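Local coordinates for oligogalacturonate lyase (Yersinia enterocolitica subsp. enterocolitica, PDB 3PE7), which probably cleaves oligogalacturonates by beta-elimination, using a seven-bladed beta-propeller that binds manganese and calcium, at residues A[11-16]-A[20-25]; A[40-45]-A[364-369]; A[142-147]-A[187-192]. All blocks are in the same frame, centred on the assembly; numbering follows the deposited sequence.

Interaction 1. Residues A[11-16]-A[20-25]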
loop_
_atom_site.group_PDB
_atom_site.type_symbol
_atom_site.label_atom_id
_atom_site.label_comp_id
_atom_site.label_asym_id
_atom_site.label_seq_id
_atom_site.Cartn_x
_atom_site.Cartn_y
_atom_site.Cartn_z
ATOM N N PHE A 11 -23.234 -0.946 -9.587
ATOM C CA PHE A 11 -22.044 -1.648 -10.054
ATOM C C PHE A 11 -22.202 -1.778 -11.561
ATOM O O PHE A 11 -23.167 -2.408 -12.045
ATOM C CB PHE A 11 -21.957 -3.056 -9.447
ATOM C CG PHE A 11 -21.534 -3.103 -7.994
ATOM C CD1 PHE A 11 -21.327 -4.340 -7.383
ATOM C CD2 PHE A 11 -21.316 -1.936 -7.251
ATOM C CE1 PHE A 11 -20.943 -4.439 -6.049
ATOM C CE2 PHE A 11 -20.931 -2.001 -5.920
ATOM C CZ PHE A 11 -20.727 -3.261 -5.299
ATOM N N ASP A 12 -21.270 -1.210 -12.314
ATOM C CA ASP A 12 -21.387 -1.202 -13.770
ATOM C C ASP A 12 -20.378 -2.149 -14.416
ATOM O O ASP A 12 -19.158 -1.932 -14.344
ATOM C CB ASP A 12 -21.251 0.222 -14.312
ATOM C CG ASP A 12 -22.395 1.120 -13.864
ATOM O OD1 ASP A 12 -23.541 0.843 -14.258
ATOM O OD2 ASP A 12 -22.166 2.089 -13.131
ATOM N N THR A 13 -20.900 -3.199 -15.042
ATOM C CA THR A 13 -20.080 -4.294 -15.566
ATOM C C THR A 13 -19.985 -4.240 -17.095
ATOM O O THR A 13 -20.988 -4.006 -17.783
ATOM C CB THR A 13 -20.633 -5.656 -15.138
ATOM O OG1 THR A 13 -20.760 -5.693 -13.715
ATOM C CG2 THR A 13 -19.707 -6.791 -15.579
ATOM N N TYR A 14 -18.773 -4.441 -17.605
ATOM C CA TYR A 14 -18.471 -4.331 -19.036
ATOM C C TYR A 14 -17.266 -5.204 -19.392
ATOM O O TYR A 14 -16.751 -5.935 -18.548
ATOM C CB TYR A 14 -18.204 -2.864 -19.411
ATOM C CG TYR A 14 -17.109 -2.201 -18.614
ATOM C CD1 TYR A 14 -17.321 -1.803 -17.279
ATOM C CD2 TYR A 14 -15.866 -1.974 -19.176
ATOM C CE1 TYR A 14 -16.317 -1.204 -16.558
ATOM C CE2 TYR A 14 -14.870 -1.358 -18.468
ATOM C CZ TYR A 14 -15.098 -0.982 -17.157
ATOM O OH TYR A 14 -14.104 -0.365 -16.446
ATOM N N GLN A 15 -16.840 -5.157 -20.646
ATOM C CA GLN A 15 -15.704 -5.957 -21.088
ATOM C C GLN A 15 -14.539 -5.045 -21.410
ATOM O O GLN A 15 -14.712 -4.042 -22.098
ATOM C CB GLN A 15 -16.071 -6.738 -22.355
ATOM C CG GLN A 15 -16.893 -7.973 -22.115
ATOM C CD GLN A 15 -17.092 -8.757 -23.401
ATOM O OE1 GLN A 15 -17.941 -8.408 -24.227
ATOM N NE2 GLN A 15 -16.295 -9.815 -23.586
ATOM N N ASP A 16 -13.346 -5.401 -20.935
ATOM C CA ASP A 16 -12.144 -4.621 -21.246
ATOM C C ASP A 16 -11.924 -4.454 -22.756
ATOM O O ASP A 16 -12.040 -5.418 -23.501
ATOM C CB ASP A 16 -10.915 -5.294 -20.627
ATOM C CG ASP A 16 -9.666 -4.438 -20.757
ATOM O OD1 ASP A 16 -8.956 -4.555 -21.777
ATOM O OD2 ASP A 16 -9.432 -3.607 -19.861
ATOM N N GLY A 20 -10.856 -8.136 -23.285
ATOM C CA GLY A 20 -12.168 -8.730 -23.185
ATOM C C GLY A 20 -12.532 -9.227 -21.798
ATOM O O GLY A 20 -13.612 -9.791 -21.618
ATOM N N ALA A 21 -11.650 -9.010 -20.811
ATOM C CA ALA A 21 -11.924 -9.441 -19.429
ATOM C C ALA A 21 -13.142 -8.728 -18.843
ATOM O O ALA A 21 -13.391 -7.564 -19.150
ATOM C CB ALA A 21 -10.705 -9.174 -18.541
ATOM N N GLN A 22 -13.888 -9.410 -17.981
ATOM C CA GLN A 22 -14.997 -8.764 -17.290
ATOM C C GLN A 22 -14.441 -7.777 -16.250
ATOM O O GLN A 22 -13.573 -8.133 -15.427
ATOM C CB GLN A 22 -15.884 -9.807 -16.611
ATOM C CG GLN A 22 -17.051 -9.199 -15.847
ATOM C CD GLN A 22 -18.180 -10.187 -15.585
ATOM O OE1 GLN A 22 -18.744 -10.779 -16.517
ATOM N NE2 GLN A 22 -18.528 -10.353 -14.322
ATOM N N VAL A 23 -14.962 -6.553 -16.287
ATOM C CA VAL A 23 -14.565 -5.504 -15.348
ATOM C C VAL A 23 -15.829 -4.901 -14.759
ATOM O O VAL A 23 -16.799 -4.651 -15.477
ATOM C CB VAL A 23 -13.714 -4.396 -16.027
ATOM C CG1 VAL A 23 -13.250 -3.338 -15.013
ATOM C CG2 VAL A 23 -12.500 -4.993 -16.707
ATOM N N THR A 24 -15.828 -4.694 -13.450
ATOM C CA THR A 24 -16.967 -4.052 -12.792
ATOM C C THR A 24 -16.472 -2.807 -12.075
ATOM O O THR A 24 -15.542 -2.892 -11.269
ATOM C CB THR A 24 -17.672 -5.020 -11.812
ATOM O OG1 THR A 24 -18.161 -6.143 -12.564
ATOM C CG2 THR A 24 -18.854 -4.330 -11.135
ATOM N N ARG A 25 -17.073 -1.662 -12.395
ATOM C CA ARG A 25 -16.822 -0.415 -11.666
ATOM C C ARG A 25 -17.771 -0.342 -10.475
ATOM O O ARG A 25 -18.989 -0.511 -10.628
ATOM C CB ARG A 25 -17.080 0.776 -12.573
ATOM C CG ARG A 25 -16.684 2.114 -11.956
ATOM C CD ARG A 25 -16.882 3.218 -12.948
ATOM N NE ARG A 25 -18.309 3.425 -13.226
ATOM C CZ ARG A 25 -18.774 4.025 -14.315
ATOM N NH1 ARG A 25 -17.940 4.473 -15.241
ATOM N NH2 ARG A 25 -20.095 4.173 -14.473
HETATM O O HOH W 1 -20.111 2.384 -11.222
#

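Interaction 2. Residues A[40-45]-A[364-369]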
loop_
_atom_site.group_PDB
_atom_site.type_symbol
_atom_site.label_atom_id
_atom_site.label_comp_id
_atom_site.label_asym_id
_atom_site.label_seq_id
_atom_site.Cartn_x
_atom_site.Cartn_y
_atom_site.Cartn_z
ATOM N N GLN A 40 -2.083 -3.049 2.600
ATOM C CA GLN A 40 -2.962 -2.939 3.788
ATOM C C GLN A 40 -4.283 -3.678 3.564
ATOM O O GLN A 40 -4.913 -3.550 2.496
ATOM C CB GLN A 40 -3.252 -1.466 4.158
ATOM C CG GLN A 40 -2.007 -0.598 4.522
ATOM C CD GLN A 40 -1.467 -0.877 5.928
ATOM O OE1 GLN A 40 -1.403 0.035 6.772
ATOM N NE2 GLN A 40 -1.069 -2.125 6.187
ATOM N N LYS A 41 -4.718 -4.454 4.562
ATOM C CA LYS A 41 -5.968 -5.217 4.420
ATOM C C LYS A 41 -7.187 -4.326 4.188
ATOM O O LYS A 41 -7.462 -3.424 4.998
ATOM C CB LYS A 41 -6.205 -6.123 5.646
ATOM C CG LYS A 41 -7.520 -6.890 5.572
ATOM C CD LYS A 41 -7.689 -7.781 6.806
ATOM C CE LYS A 41 -9.110 -8.332 6.863
ATOM N NZ LYS A 41 -9.308 -9.202 8.082
ATOM N N CYS A 42 -7.900 -4.567 3.072
ATOM C CA CYS A 42 -9.151 -3.856 2.775
ATOM C C CYS A 42 -10.383 -4.732 2.546
ATOM O O CYS A 42 -11.484 -4.245 2.646
ATOM C CB CYS A 42 -9.004 -2.895 1.571
ATOM S SG CYS A 42 -8.461 -3.691 0.024
ATOM N N PHE A 43 -10.182 -6.009 2.209
ATOM C CA PHE A 43 -11.287 -6.946 2.106
ATOM C C PHE A 43 -11.458 -7.689 3.419
ATOM O O PHE A 43 -10.478 -8.053 4.034
ATOM C CB PHE A 43 -11.032 -7.987 1.016
ATOM C CG PHE A 43 -11.167 -7.459 -0.365
ATOM C CD1 PHE A 43 -12.419 -7.361 -0.969
ATOM C CD2 PHE A 43 -10.024 -7.091 -1.079
ATOM C CE1 PHE A 43 -12.532 -6.888 -2.298
ATOM C CE2 PHE A 43 -10.129 -6.591 -2.376
ATOM C CZ PHE A 43 -11.378 -6.504 -2.987
ATOM N N THR A 44 -12.701 -7.934 3.828
ATOM C CA THR A 44 -12.939 -8.848 4.956
ATOM C C THR A 44 -12.516 -10.265 4.526
ATOM O O THR A 44 -12.388 -10.541 3.342
ATOM C CB THR A 44 -14.399 -8.819 5.456
ATOM O OG1 THR A 44 -15.317 -9.033 4.377
ATOM C CG2 THR A 44 -14.695 -7.476 6.100
ATOM N N ARG A 45 -12.297 -11.144 5.491
ATOM C CA ARG A 45 -11.745 -12.473 5.183
ATOM C C ARG A 45 -12.579 -13.274 4.186
ATOM O O ARG A 45 -12.019 -13.996 3.354
ATOM C CB ARG A 45 -11.541 -13.266 6.469
ATOM C CG ARG A 45 -10.417 -12.714 7.333
ATOM C CD ARG A 45 -10.404 -13.399 8.720
ATOM N NE ARG A 45 -11.620 -13.143 9.471
ATOM C CZ ARG A 45 -11.851 -13.645 10.683
ATOM N NH1 ARG A 45 -10.938 -14.416 11.265
ATOM N NH2 ARG A 45 -12.992 -13.383 11.301
ATOM N N GLN A 364 -9.959 -12.066 -8.924
ATOM C CA GLN A 364 -10.096 -10.703 -9.426
ATOM C C GLN A 364 -8.974 -9.819 -8.919
ATOM O O GLN A 364 -8.345 -10.123 -7.920
ATOM C CB GLN A 364 -11.413 -10.100 -8.971
ATOM C CG GLN A 364 -12.630 -10.763 -9.553
ATOM C CD GLN A 364 -13.862 -10.293 -8.865
ATOM O OE1 GLN A 364 -14.041 -10.514 -7.662
ATOM N NE2 GLN A 364 -14.721 -9.615 -9.602
ATOM N N ILE A 365 -8.737 -8.716 -9.611
ATOM C CA ILE A 365 -7.876 -7.687 -9.057
ATOM C C ILE A 365 -8.649 -6.388 -8.810
ATOM O O ILE A 365 -9.528 -5.998 -9.604
ATOM C CB ILE A 365 -6.614 -7.449 -9.926
ATOM C CG1 ILE A 365 -6.979 -7.266 -11.393
ATOM C CG2 ILE A 365 -5.601 -8.639 -9.761
ATOM C CD1 ILE A 365 -5.801 -6.770 -12.248
ATOM N N LEU A 366 -8.325 -5.733 -7.701
ATOM C CA LEU A 366 -8.942 -4.450 -7.319
ATOM C C LEU A 366 -7.972 -3.328 -7.611
ATOM O O LEU A 366 -6.794 -3.413 -7.245
ATOM C CB LEU A 366 -9.278 -4.437 -5.822
ATOM C CG LEU A 366 -9.804 -3.093 -5.265
ATOM C CD1 LEU A 366 -11.229 -2.854 -5.724
ATOM C CD2 LEU A 366 -9.711 -3.041 -3.712
ATOM N N PHE A 367 -8.458 -2.265 -8.240
ATOM C CA PHE A 367 -7.584 -1.119 -8.539
ATOM C C PHE A 367 -8.374 0.170 -8.645
ATOM O O PHE A 367 -9.593 0.141 -8.843
ATOM C CB PHE A 367 -6.770 -1.365 -9.832
ATOM C CG PHE A 367 -7.606 -1.519 -11.073
ATOM C CD1 PHE A 367 -7.765 -0.438 -11.938
ATOM C CD2 PHE A 367 -8.219 -2.742 -11.396
ATOM C CE1 PHE A 367 -8.528 -0.570 -13.110
ATOM C CE2 PHE A 367 -8.987 -2.877 -12.569
ATOM C CZ PHE A 367 -9.134 -1.793 -13.425
ATOM N N THR A 368 -7.676 1.296 -8.509
ATOM C CA THR A 368 -8.256 2.630 -8.807
ATOM C C THR A 368 -7.898 3.095 -10.230
ATOM O O THR A 368 -6.796 2.855 -10.721
ATOM C CB THR A 368 -7.730 3.715 -7.821
ATOM O OG1 THR A 368 -7.902 3.300 -6.470
ATOM C CG2 THR A 368 -8.456 5.042 -8.001
ATOM N N SER A 369 -8.833 3.798 -10.864
ATOM C CA SER A 369 -8.516 4.561 -12.075
ATOM C C SER A 369 -9.483 5.730 -12.191
ATOM O O SER A 369 -10.596 5.664 -11.689
ATOM C CB SER A 369 -8.652 3.676 -13.309
ATOM O OG SER A 369 -8.352 4.436 -14.475
#

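Interaction 3. Residues A[142-147]-A[187-192]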
loop_
_atom_site.group_PDB
_atom_site.type_symbol
_atom_site.label_atom_id
_atom_site.label_comp_id
_atom_site.label_asym_id
_atom_site.label_seq_id
_atom_site.Cartn_x
_atom_site.Cartn_y
_atom_site.Cartn_z
ATOM N N ILE A 142 7.115 5.526 11.245
ATOM C CA ILE A 142 8.218 6.481 11.329
ATOM C C ILE A 142 7.729 7.802 11.906
ATOM O O ILE A 142 6.664 8.270 11.555
ATOM C CB ILE A 142 8.847 6.755 9.936
ATOM C CG1 ILE A 142 9.364 5.459 9.291
ATOM C CG2 ILE A 142 9.985 7.790 10.017
ATOM C CD1 ILE A 142 10.429 4.724 10.087
ATOM N N GLU A 143 8.516 8.377 12.809
ATOM C CA GLU A 143 8.309 9.758 13.250
ATOM C C GLU A 143 9.554 10.571 12.943
ATOM O O GLU A 143 10.683 10.091 13.102
ATOM C CB GLU A 143 8.000 9.807 14.750
ATOM C CG GLU A 143 6.656 9.157 15.107
ATOM C CD GLU A 143 6.412 9.069 16.594
ATOM O OE1 GLU A 143 7.273 9.536 17.386
ATOM O OE2 GLU A 143 5.336 8.550 16.958
ATOM N N ILE A 144 9.351 11.800 12.477
ATOM C CA ILE A 144 10.462 12.674 12.092
ATOM C C ILE A 144 10.439 13.885 13.016
ATOM O O ILE A 144 9.366 14.394 13.338
ATOM C CB ILE A 144 10.339 13.125 10.612
ATOM C CG1 ILE A 144 10.291 11.883 9.695
ATOM C CG2 ILE A 144 11.475 14.111 10.238
ATOM C CD1 ILE A 144 10.354 12.156 8.167
ATOM N N ARG A 145 11.608 14.319 13.476
ATOM C CA ARG A 145 11.649 15.450 14.391
ATOM C C ARG A 145 11.028 16.657 13.691
ATOM O O ARG A 145 11.327 16.912 12.529
ATOM C CB ARG A 145 13.086 15.748 14.835
ATOM C CG ARG A 145 13.132 16.637 16.058
ATOM C CD ARG A 145 14.556 16.995 16.472
ATOM N NE ARG A 145 15.336 15.830 16.891
ATOM C CZ ARG A 145 15.185 15.185 18.051
ATOM N NH1 ARG A 145 14.276 15.572 18.939
ATOM N NH2 ARG A 145 15.963 14.144 18.331
ATOM N N ARG A 146 10.155 17.371 14.395
ATOM C CA ARG A 146 9.435 18.508 13.792
ATOM C C ARG A 146 10.385 19.523 13.148
ATOM O O ARG A 146 10.112 20.036 12.059
ATOM C CB ARG A 146 8.546 19.216 14.821
ATOM C CG ARG A 146 7.771 20.404 14.222
ATOM C CD ARG A 146 6.854 21.063 15.227
ATOM N NE ARG A 146 5.808 20.150 15.671
ATOM C CZ ARG A 146 4.738 19.810 14.959
ATOM N NH1 ARG A 146 4.550 20.291 13.737
ATOM N NH2 ARG A 146 3.857 18.965 15.476
ATOM N N GLU A 147 11.482 19.826 13.845
ATOM C CA GLU A 147 12.522 20.737 13.355
ATOM C C GLU A 147 13.042 20.354 11.982
ATOM O O GLU A 147 13.450 21.223 11.192
ATOM C CB GLU A 147 13.716 20.725 14.310
ATOM C CG GLU A 147 13.979 21.989 15.068
ATOM C CD GLU A 147 15.440 22.048 15.499
ATOM O OE1 GLU A 147 16.094 23.108 15.305
ATOM O OE2 GLU A 147 15.940 21.007 15.996
ATOM N N ASN A 187 20.050 9.949 11.866
ATOM C CA ASN A 187 19.947 11.168 11.066
ATOM C C ASN A 187 20.043 10.851 9.575
ATOM O O ASN A 187 20.935 11.312 8.853
ATOM C CB ASN A 187 20.994 12.196 11.506
ATOM C CG ASN A 187 20.732 12.733 12.902
ATOM O OD1 ASN A 187 19.637 12.588 13.456
ATOM N ND2 ASN A 187 21.748 13.351 13.486
ATOM N N GLN A 188 19.123 10.007 9.122
ATOM C CA GLN A 188 18.921 9.778 7.688
ATOM C C GLN A 188 17.458 9.406 7.474
ATOM O O GLN A 188 16.781 8.939 8.385
ATOM C CB GLN A 188 19.882 8.724 7.104
ATOM C CG GLN A 188 19.609 7.250 7.459
ATOM C CD GLN A 188 20.747 6.333 7.017
ATOM O OE1 GLN A 188 21.236 6.421 5.883
ATOM N NE2 GLN A 188 21.194 5.462 7.923
ATOM N N TRP A 189 16.970 9.634 6.264
ATOM C CA TRP A 189 15.548 9.444 5.978
ATOM C C TRP A 189 15.178 7.958 6.003
ATOM O O TRP A 189 15.598 7.192 5.129
ATOM C CB TRP A 189 15.242 10.016 4.603
ATOM C CG TRP A 189 13.793 10.242 4.319
ATOM C CD1 TRP A 189 12.724 9.949 5.122
ATOM C CD2 TRP A 189 13.257 10.807 3.125
ATOM N NE1 TRP A 189 11.544 10.309 4.492
ATOM C CE2 TRP A 189 11.851 10.833 3.266
ATOM C CE3 TRP A 189 13.835 11.295 1.938
ATOM C CZ2 TRP A 189 11.008 11.331 2.266
ATOM C CZ3 TRP A 189 13.001 11.800 0.949
ATOM C CH2 TRP A 189 11.594 11.810 1.123
ATOM N N LEU A 190 14.407 7.572 7.013
ATOM C CA LEU A 190 13.890 6.206 7.130
ATOM C C LEU A 190 12.438 6.149 6.684
ATOM O O LEU A 190 11.664 7.091 6.897
ATOM C CB LEU A 190 14.006 5.722 8.573
ATOM C CG LEU A 190 15.430 5.751 9.135
ATOM C CD1 LEU A 190 15.409 5.217 10.548
ATOM C CD2 LEU A 190 16.415 4.962 8.275
ATOM N N GLY A 191 12.065 5.036 6.061
ATOM C CA GLY A 191 10.721 4.903 5.523
ATOM C C GLY A 191 10.195 3.478 5.519
ATOM O O GLY A 191 10.928 2.520 5.807
ATOM N N HIS A 192 8.908 3.369 5.203
ATOM C CA HIS A 192 8.217 2.092 4.916
ATOM C C HIS A 192 8.556 0.946 5.892
ATOM O O HIS A 192 8.991 -0.134 5.450
ATOM C CB HIS A 192 8.468 1.673 3.449
ATOM C CG HIS A 192 7.528 0.611 2.938
ATOM N ND1 HIS A 192 7.927 -0.363 2.041
ATOM C CD2 HIS A 192 6.225 0.359 3.209
ATOM C CE1 HIS A 192 6.912 -1.171 1.789
ATOM N NE2 HIS A 192 5.862 -0.747 2.472
#

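Interaction 1. Residues A[11-16]-A[20-25]
Asp12 with Arg25 and Tyr14 with Val23 are the hydrogen-bonded pairs of an antiparallel hairpin: the axes of strands 12-15 and 22-25 approach to 4.6 Å, with their directions 153° apart. Each pair shares two backbone bonds, Tyr14 N to Val23 O measuring 2.9 Å. Between them Thr13 and Thr24 form a non-hydrogen-bonded pair, CA to CA 4.2 Å. Asp16 N to Ala21 O, at 2.8 Å, ties the turn end.

On the Thr13 face the hydroxyls bond directly, Thr13 OG1 to Thr24 OG1 at 2.9 Å, while Thr13 CG2 touches Gln22 CG. The other face carries a salt bridge, Arg25 NH2 to Asp12 OD2 at 3.2 Å. The donor stands above the carboxylate plane, the two flat groups are turned 82° apart, and a water joins OD2 to Arg25 NE. Tyr14, with chi1 56° setting CG between backbone N and carbonyl carbon, lays one ring face against Val23 CB, a CH-pi contact 4.1 Å from the ring centroid.

Backbone bonds of Gln22 with Thr381 and Thr24 with Leu379 attach the hairpin to strand 376-381, making 12-15 an outermost strand of its sheet. Asp16 OD2 accepts a bond from Arg337 N of strand 331-337, in another sheet.

Interaction 2. Residues A[40-45]-A[364-369]
Leu366 meets both Cys42 and Phe43 through a single methyl group, CD2, and the contact between the segments is apolar throughout. The closer approach is to the aromatic ring, with CD2 of Leu366 lying 3.8 Å from CE2 of Phe43. CZ of the same ring is almost equally near, at 3.9 Å from CD2, so the methyl sits against the far CE2-CZ bond of the ring; its approach is oblique. Leu366 CB backs up this contact, 4.1 Å from Phe43 CZ.

The second apolar pair is Cys42 SG with Leu366 CD2 at 4.0 Å. The angle from Cys42 SG to Phe43 CE2, with its apex at Leu366 CD2, is only about 64°, which shows that the thiol and the ring receive the methyl side by side. The backbones are well separated, with Phe43 CA and Leu366 CA 10.0 Å apart, and side chains alone span the distance. Leu366 contributes by carrying CG opposite the backbone nitrogen (chi1 174°), which extends its branch from the strand toward the loop.

In the seven-bladed propeller this joins two different sheets. Strand 364-369 lies in the sheet that unites N-terminal and C-terminal strands, whereas segment 40-45 lies in the loop between strands 33-34 and 49-54 of another. Leu50 of strand 49-54 touches both Phe43 and Leu366, extending the apolar cluster.

Polar groups at the edges are satisfied outside the two segments. Leu366 O accepts a bond from Arg35 NH2, and Thr368 OG1 bonds to Arg35 N, so the loop containing Arg35 also grips the strand through hydrogen bonds. The Leu366 side chain is about 8 Å from that of His355, a manganese ligand, and about 14 Å from the manganese ion itself, which puts the cluster near the metal site but outside its first shell.

Interaction 3. Residues A[142-147]-A[187-192]
Ile142 overlaps the backbone of Leu190 and Gly191 with its two branches: CG2 lies 3.6 Å from Leu190 O and CG1 3.7 Å from the same oxygen. That carbonyl oxygen is buried with no hydrogen-bonding partner in the model, and it faces hydrocarbon here. CG1 also rests 4.0 Å from Gly191 CA. Beyond it, chi2 of -60° bends Ile142 CD1 over to Leu190 CB, 4.0 Å away, and the two side chains cross at about a right angle.

The segments belong to consecutive four-stranded antiparallel sheets of the beta-propeller. Strand 138-145 is the second strand of one, and strand 190-196 opens the next, so the contact is a blade-to-blade interface. Cys168 of strand 168-174 touches both Ile144 and Leu190, bringing a further strand of the first sheet into it.

Ile144, two residues further along and on the same side of its strand, keeps its chain extended (chi2 -172°) and sends CD1 obliquely toward the indole, 4.3 Å from Trp189 NE1. Edge-to-face rings of Tyr127 and of Phe161, in helix 155-161, also meet Trp189.

In the fold
The three contacts sample different joints of one propeller. Interaction 1 comes first along the chain and is local to a hairpin; interaction 2 brings residues 40-45 against 364-369 across more than 300 residues, and interaction 3 falls within that interval. Interactions 1 and 2 share the sheet in which strands 12-15 and 22-25 join 376-381, 364-369 and 357-358. N-terminal and C-terminal strands thus complete one blade, the arrangement that closes a propeller ring. The centres of interactions 1 and 2 are 16 Å apart. Interaction 3 lies on the opposite side of the chain's centre, its own centre 29 Å from that of interaction 2 and 42 Å from that of interaction 1, between two consecutive blades.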